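PDB 4K49: 1,4-dihydroxy-2-naphthoyl-CoA hydrolase from Escherichia coli, which hydrolyses 1,4-dihydroxy-2-naphthoyl-CoA to 1,4-dihydroxy-2-naphthoate and free CoA in menaquinone biosynthesis, and also accepts many other acyl-CoA thioesters. Local coordinates for residues M40-R45 with R91-G96. Sequence-based numbering, arbitrary orientation.
Sequences MPVDSR and RSAREG. With HFQ (2,4-dihydroxyphenacyl coenzyme A), chain E.
Val42 lays both its methyl groups against the backbone of Ala93 to Gly96. CG1, anti to the backbone N (chi1 -174°), meets the Arg94 peptide, its closest approach being 3.5 Å to Arg94 C. The other branch, CG2, reaches the methyl of Ala93, CG2 to CB 4.2 Å, and also passes over the carbonyl oxygen of Glu95. The side chains of Arg94 and Glu95 start off away from this valine, which therefore meets mainly their main-chain atoms. One hydrogen bond ties the backbones: Val42 N donates to Gly96 O over 2.8 Å, almost straight at the hydrogen (170°), with the donor tilted 23° from the carbonyl plane. The same oxygen receives a CA-H...O contact from Pro41 CA at 3.5 Å. Without the two methyls, as with an alanine here, a gap would probably open beside the Arg94 peptide and the Ala93 methyl would lose one apolar neighbour. Beyond the valine, Asp43 OD1 accepts from Arg45 N in an Asx turn, and Arg45 grips the carboxylate side-on, NE to OD1 and NH1 to OD2 of Asp43, a pairing within the turn that does not cross to 91-96.

The contact joins strand 36-41 and the turn after it to the connection between strands 80-89 and 97-104 of the hotdog fold, and Val98 touches Met40, Val42 and Ala93 alike. At the far end of 91-96, Ser92 CB lies 3.3 Å from O5P of the bound 2,4-dihydroxyphenacyl-CoA. A single near-linear bond with methyl-on-peptide packing probably sets the backbone spacing with little call on the Arg94 and Glu95 side chains, in a loop whose Arg91 and Ser92 bind substrate.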
ATOM      1  N   MET A  40       5.359 -11.444  -5.126  1.00  2.82           N
ATOM      2  CA  MET A  40       6.165 -10.374  -4.542  1.00  4.64           C
ATOM      3  C   MET A  40       6.921 -10.988  -3.365  1.00  5.57           C
ATOM      4  O   MET A  40       6.356 -11.798  -2.615  1.00  5.49           O
ATOM      5  CB  MET A  40       5.255  -9.226  -4.066  1.00  3.23           C
ATOM      6  CG  MET A  40       5.979  -8.111  -3.297  1.00  6.91           C
ATOM      7  SD  MET A  40       4.829  -6.849  -2.658  1.00  6.81           S
ATOM      8  CE  MET A  40       4.053  -7.756  -1.336  1.00  3.72           C
ATOM      9  N   PRO A  41       8.211 -10.646  -3.208  1.00  4.42           N
ATOM     10  CA  PRO A  41       8.954 -11.273  -2.117  1.00  4.51           C
ATOM     11  C   PRO A  41       8.656 -10.625  -0.774  1.00  4.35           C
ATOM     12  O   PRO A  41       8.215  -9.463  -0.709  1.00  3.60           O
ATOM     13  CB  PRO A  41      10.418 -11.011  -2.499  1.00  5.72           C
ATOM     14  CG  PRO A  41      10.375  -9.749  -3.307  1.00  5.65           C
ATOM     15  CD  PRO A  41       9.085  -9.853  -4.090  1.00  7.03           C
ATOM     16  N   VAL A  42       8.890 -11.385   0.291  1.00  5.46           N
ATOM     17  CA  VAL A  42       8.875 -10.843   1.649  1.00  3.13           C
ATOM     18  C   VAL A  42      10.314 -10.699   2.107  1.00  8.01           C
ATOM     19  O   VAL A  42      10.960 -11.692   2.475  1.00  5.49           O
ATOM     20  CB  VAL A  42       8.135 -11.783   2.628  1.00  6.91           C
ATOM     21  CG1 VAL A  42       8.008 -11.133   3.998  1.00  9.84           C
ATOM     22  CG2 VAL A  42       6.764 -12.125   2.102  1.00  6.61           C
ATOM     23  N   ASP A  43      10.832  -9.476   2.070  1.00  6.39           N
ATOM     24  CA  ASP A  43      12.218  -9.225   2.462  1.00 10.21           C
ATOM     25  C   ASP A  43      12.388  -7.768   2.847  1.00  9.10           C
ATOM     26  O   ASP A  43      11.393  -7.067   3.059  1.00  3.97           O
ATOM     27  CB  ASP A  43      13.207  -9.638   1.357  1.00  9.94           C
ATOM     28  CG  ASP A  43      13.029  -8.859   0.056  1.00 14.35           C
ATOM     29  OD1 ASP A  43      12.778  -7.628   0.082  1.00  8.49           O
ATOM     30  OD2 ASP A  43      13.174  -9.483  -1.022  1.00 11.23           O
ATOM     31  N   SER A  44      13.631  -7.299   2.925  1.00  6.08           N
ATOM     32  CA  SER A  44      13.874  -5.950   3.447  1.00  9.51           C
ATOM     33  C   SER A  44      13.138  -4.865   2.663  1.00  8.43           C
ATOM     34  O   SER A  44      12.811  -3.810   3.205  1.00  5.49           O
ATOM     35  CB  SER A  44      15.372  -5.641   3.493  1.00  7.50           C
ATOM     36  OG  SER A  44      15.935  -5.700   2.195  1.00  6.82           O
ATOM     37  N   ARG A  45      12.874  -5.115   1.387  1.00  5.12           N
ATOM     38  CA  ARG A  45      12.204  -4.109   0.556  1.00  5.35           C
ATOM     39  C   ARG A  45      10.729  -3.988   0.880  1.00  4.57           C
ATOM     40  O   ARG A  45      10.095  -2.995   0.525  1.00  3.75           O
ATOM     41  CB  ARG A  45      12.392  -4.454  -0.923  1.00  3.99           C
ATOM     42  CG  ARG A  45      13.878  -4.480  -1.328  1.00  6.60           C
ATOM     43  CD  ARG A  45      14.046  -5.069  -2.714  1.00  8.58           C
ATOM     44  NE  ARG A  45      13.840  -6.510  -2.698  1.00  7.37           N
ATOM     45  CZ  ARG A  45      13.990  -7.296  -3.761  1.00  7.06           C
ATOM     46  NH1 ARG A  45      13.793  -8.606  -3.661  1.00  6.18           N
ATOM     47  NH2 ARG A  45      14.331  -6.769  -4.918  1.00  9.69           N
ATOM     48  N   ARG A  91      -3.640 -12.616   7.728  1.00  5.00           N
ATOM     49  CA  ARG A  91      -2.532 -13.429   8.228  1.00  7.50           C
ATOM     50  C   ARG A  91      -1.212 -12.792   7.847  1.00  8.04           C
ATOM     51  O   ARG A  91      -1.058 -12.271   6.738  1.00  4.98           O
ATOM     52  CB  ARG A  91      -2.603 -14.858   7.681  1.00  7.90           C
ATOM     53  CG  ARG A  91      -1.400 -15.731   8.061  1.00  8.45           C
ATOM     54  CD  ARG A  91      -1.466 -17.108   7.396  1.00  8.83           C
ATOM     55  NE  ARG A  91      -2.602 -17.881   7.890  1.00 16.69           N
ATOM     56  CZ  ARG A  91      -2.576 -18.622   8.995  1.00 25.75           C
ATOM     57  NH1 ARG A  91      -3.658 -19.286   9.372  1.00 26.98           N
ATOM     58  NH2 ARG A  91      -1.470 -18.697   9.725  1.00 25.24           N
ATOM     59  N   SER A  92      -0.253 -12.824   8.766  1.00  5.86           N
ATOM     60  CA  SER A  92       1.038 -12.210   8.518  1.00  8.69           C
ATOM     61  C   SER A  92       1.916 -13.146   7.689  1.00 10.36           C
ATOM     62  O   SER A  92       1.671 -14.356   7.625  1.00  6.76           O
ATOM     63  CB  SER A  92       1.723 -11.875   9.850  1.00 11.73           C
ATOM     64  OG  SER A  92       2.002 -13.059  10.576  1.00 19.30           O
ATOM     65  N   ALA A  93       2.933 -12.587   7.036  1.00  6.57           N
ATOM     66  CA  ALA A  93       3.950 -13.391   6.351  1.00  9.07           C
ATOM     67  C   ALA A  93       5.322 -12.867   6.758  1.00 11.78           C
ATOM     68  O   ALA A  93       5.456 -11.688   7.091  1.00 12.10           O
ATOM     69  CB  ALA A  93       3.761 -13.329   4.838  1.00 10.46           C
ATOM     70  N   ARG A  94       6.335 -13.730   6.741  1.00  9.42           N
ATOM     71  CA  ARG A  94       7.655 -13.367   7.258  1.00 12.36           C
ATOM     72  C   ARG A  94       8.785 -13.658   6.276  1.00 10.43           C
ATOM     73  O   ARG A  94       9.879 -13.107   6.407  1.00 17.11           O
ATOM     74  CB  ARG A  94       7.940 -14.113   8.567  1.00 21.61           C
ATOM     75  CG  ARG A  94       7.111 -13.685   9.781  1.00 20.29           C
ATOM     76  CD  ARG A  94       7.284 -14.693  10.928  1.00 28.32           C
ATOM     77  NE  ARG A  94       6.754 -14.205  12.203  1.00 36.56           N
ATOM     78  CZ  ARG A  94       5.471 -14.252  12.547  1.00 36.56           C
ATOM     79  NH1 ARG A  94       4.572 -14.757  11.710  1.00 42.21           N
ATOM     80  NH2 ARG A  94       5.081 -13.784  13.726  1.00 41.09           N
ATOM     81  N   GLU A  95       8.526 -14.526   5.303  1.00 11.76           N
ATOM     82  CA  GLU A  95       9.570 -14.945   4.358  1.00 13.70           C
ATOM     83  C   GLU A  95       8.968 -15.454   3.058  1.00 10.68           C
ATOM     84  O   GLU A  95       7.755 -15.601   2.946  1.00 11.10           O
ATOM     85  CB  GLU A  95      10.430 -16.061   4.965  1.00 17.03           C
ATOM     86  CG  GLU A  95       9.651 -17.335   5.259  1.00 20.17           C
ATOM     87  CD  GLU A  95      10.533 -18.456   5.783  1.00 37.77           C
ATOM     88  OE1 GLU A  95      11.690 -18.574   5.325  1.00 44.56           O
ATOM     89  OE2 GLU A  95      10.063 -19.225   6.650  1.00 47.77           O
ATOM     90  N   GLY A  96       9.819 -15.750   2.081  1.00  9.64           N
ATOM     91  CA  GLY A  96       9.353 -16.337   0.835  1.00  7.75           C
ATOM     92  C   GLY A  96       8.716 -15.312  -0.078  1.00 11.09           C
ATOM     93  O   GLY A  96       9.124 -14.144  -0.108  1.00  6.27           O
TER
HETATM   94  CB  HFQ E 201       1.224  -3.337  10.013  1.00  8.15           C
HETATM   95  N1A HFQ E 201       2.016 -11.717  19.991  1.00 44.75           N
HETATM   96  O1A HFQ E 201      -6.078 -16.036  16.873  1.00 21.48           O
HETATM   97  P1A HFQ E 201      -5.550 -14.968  15.873  1.00 25.10           P
HETATM   98  C1B HFQ E 201       2.477  -2.710   9.325  1.00 11.86           C
HETATM   99  O1B HFQ E 201       2.700  -2.946   8.094  1.00  7.74           O
HETATM  100  C1D HFQ E 201      -0.453 -14.314  16.539  1.00 37.25           C
HETATM  101  S1P HFQ E 201       1.443  -5.024  10.579  1.00  8.18           S
HETATM  102  C2A HFQ E 201       2.387 -12.039  18.741  1.00 45.65           C
HETATM  103  O2A HFQ E 201      -6.149 -15.203  14.478  1.00 20.50           O
HETATM  104  P2A HFQ E 201      -7.140 -12.760  15.845  1.00 15.65           P
HETATM  105  C2B HFQ E 201       3.448  -1.861  10.052  1.00  6.72           C
HETATM  106  O2B HFQ E 201       6.241   0.633  11.871  1.00 11.79           O
HETATM  107  C2D HFQ E 201      -0.859 -15.626  16.821  1.00 39.02           C
HETATM  108  O2D HFQ E 201       0.228 -16.459  17.231  1.00 48.50           O
HETATM  109  C2P HFQ E 201       1.455  -6.096   9.163  1.00  5.30           C
HETATM  110  N3A HFQ E 201       1.577 -12.758  17.943  1.00 43.55           N
HETATM  111  O3A HFQ E 201      -5.888 -13.557  16.395  1.00 17.53           O
HETATM  112  C3B HFQ E 201       4.178  -0.950   9.292  1.00  4.37           C
HETATM  113  O3B HFQ E 201       2.931  -2.822  12.210  1.00  9.60           O
HETATM  114  C3D HFQ E 201      -1.511 -16.136  15.653  1.00 33.48           C
HETATM  115  O3D HFQ E 201      -0.672 -17.086  14.955  1.00 55.26           O
HETATM  116  P3D HFQ E 201      -1.274 -18.565  14.556  1.00 65.94           P
HETATM  117  C3P HFQ E 201       0.140  -6.295   8.485  1.00  4.73           C
HETATM  118  C4A HFQ E 201       0.367 -13.167  18.391  1.00 40.43           C
HETATM  119  O4A HFQ E 201      -8.345 -13.556  16.083  1.00 11.87           O
HETATM  120  C4B HFQ E 201       5.100  -0.138   9.891  1.00  7.61           C
HETATM  121  C4D HFQ E 201      -1.820 -15.007  14.820  1.00 35.84           C
HETATM  122  O4D HFQ E 201      -1.363 -13.836  15.556  1.00 36.88           O
HETATM  123  N4P HFQ E 201      -0.810  -6.866   9.299  1.00  6.19           N
HETATM  124  C5A HFQ E 201      -0.055 -12.852  19.680  1.00 36.26           C
HETATM  125  O5A HFQ E 201      -7.200 -11.428  16.627  1.00 11.85           O
HETATM  126  C5B HFQ E 201       5.306  -0.209  11.277  1.00  6.69           C
HETATM  127  C5D HFQ E 201      -3.278 -14.938  14.655  1.00 22.91           C
HETATM  128  O5D HFQ E 201      -3.983 -15.064  15.827  1.00 21.54           O
HETATM  129  C5P HFQ E 201      -0.682  -8.230   9.665  1.00  9.50           C
HETATM  130  O5P HFQ E 201       0.290  -8.942   9.219  1.00  5.59           O
HETATM  131  C6A HFQ E 201       0.821 -12.096  20.496  1.00 32.32           C
HETATM  132  N6A HFQ E 201       0.453 -11.733  21.842  1.00 37.60           N
HETATM  133  O6A HFQ E 201      -6.938 -12.423  14.330  1.00 15.56           O
HETATM  134  C6B HFQ E 201       4.573  -1.120  12.046  1.00 10.88           C
HETATM  135  C6P HFQ E 201      -1.710  -8.884  10.553  1.00  5.58           C
HETATM  136  N7A HFQ E 201      -1.308 -13.398  19.837  1.00 39.87           N
HETATM  137  O7A HFQ E 201      -2.316 -19.052  15.695  1.00 59.26           O
HETATM  138  C7B HFQ E 201       3.656  -1.942  11.437  1.00  8.41           C
HETATM  139  C7P HFQ E 201      -2.183 -10.256  10.040  1.00  6.20           C
HETATM  140  C8A HFQ E 201      -1.655 -14.031  18.699  1.00 43.78           C
HETATM  141  O8A HFQ E 201      -1.943 -18.483  13.269  1.00 51.13           O
HETATM  142  N8P HFQ E 201      -3.476 -10.676  10.581  1.00  5.32           N
HETATM  143  N9A HFQ E 201      -0.642 -13.885  17.818  1.00 45.91           N
HETATM  144  O9A HFQ E 201      -0.120 -19.572  14.456  1.00 67.77           O
HETATM  145  C9P HFQ E 201      -3.507 -11.354  11.890  1.00 13.11           C
HETATM  146  O9P HFQ E 201      -2.491 -11.560  12.456  1.00 13.37           O
HETATM  147  CAP HFQ E 201      -4.865 -11.751  12.453  1.00  8.53           C
HETATM  148  OAP HFQ E 201      -5.802 -11.701  11.425  1.00 10.79           O
HETATM  149  CBP HFQ E 201      -5.337 -10.754  13.533  1.00 15.60           C
HETATM  150  CCP HFQ E 201      -6.711 -11.103  13.951  1.00  9.18           C
HETATM  151  CDP HFQ E 201      -4.393 -10.753  14.748  1.00 10.86           C
HETATM  152  CEP HFQ E 201      -5.325  -9.400  12.950  1.00 18.22           C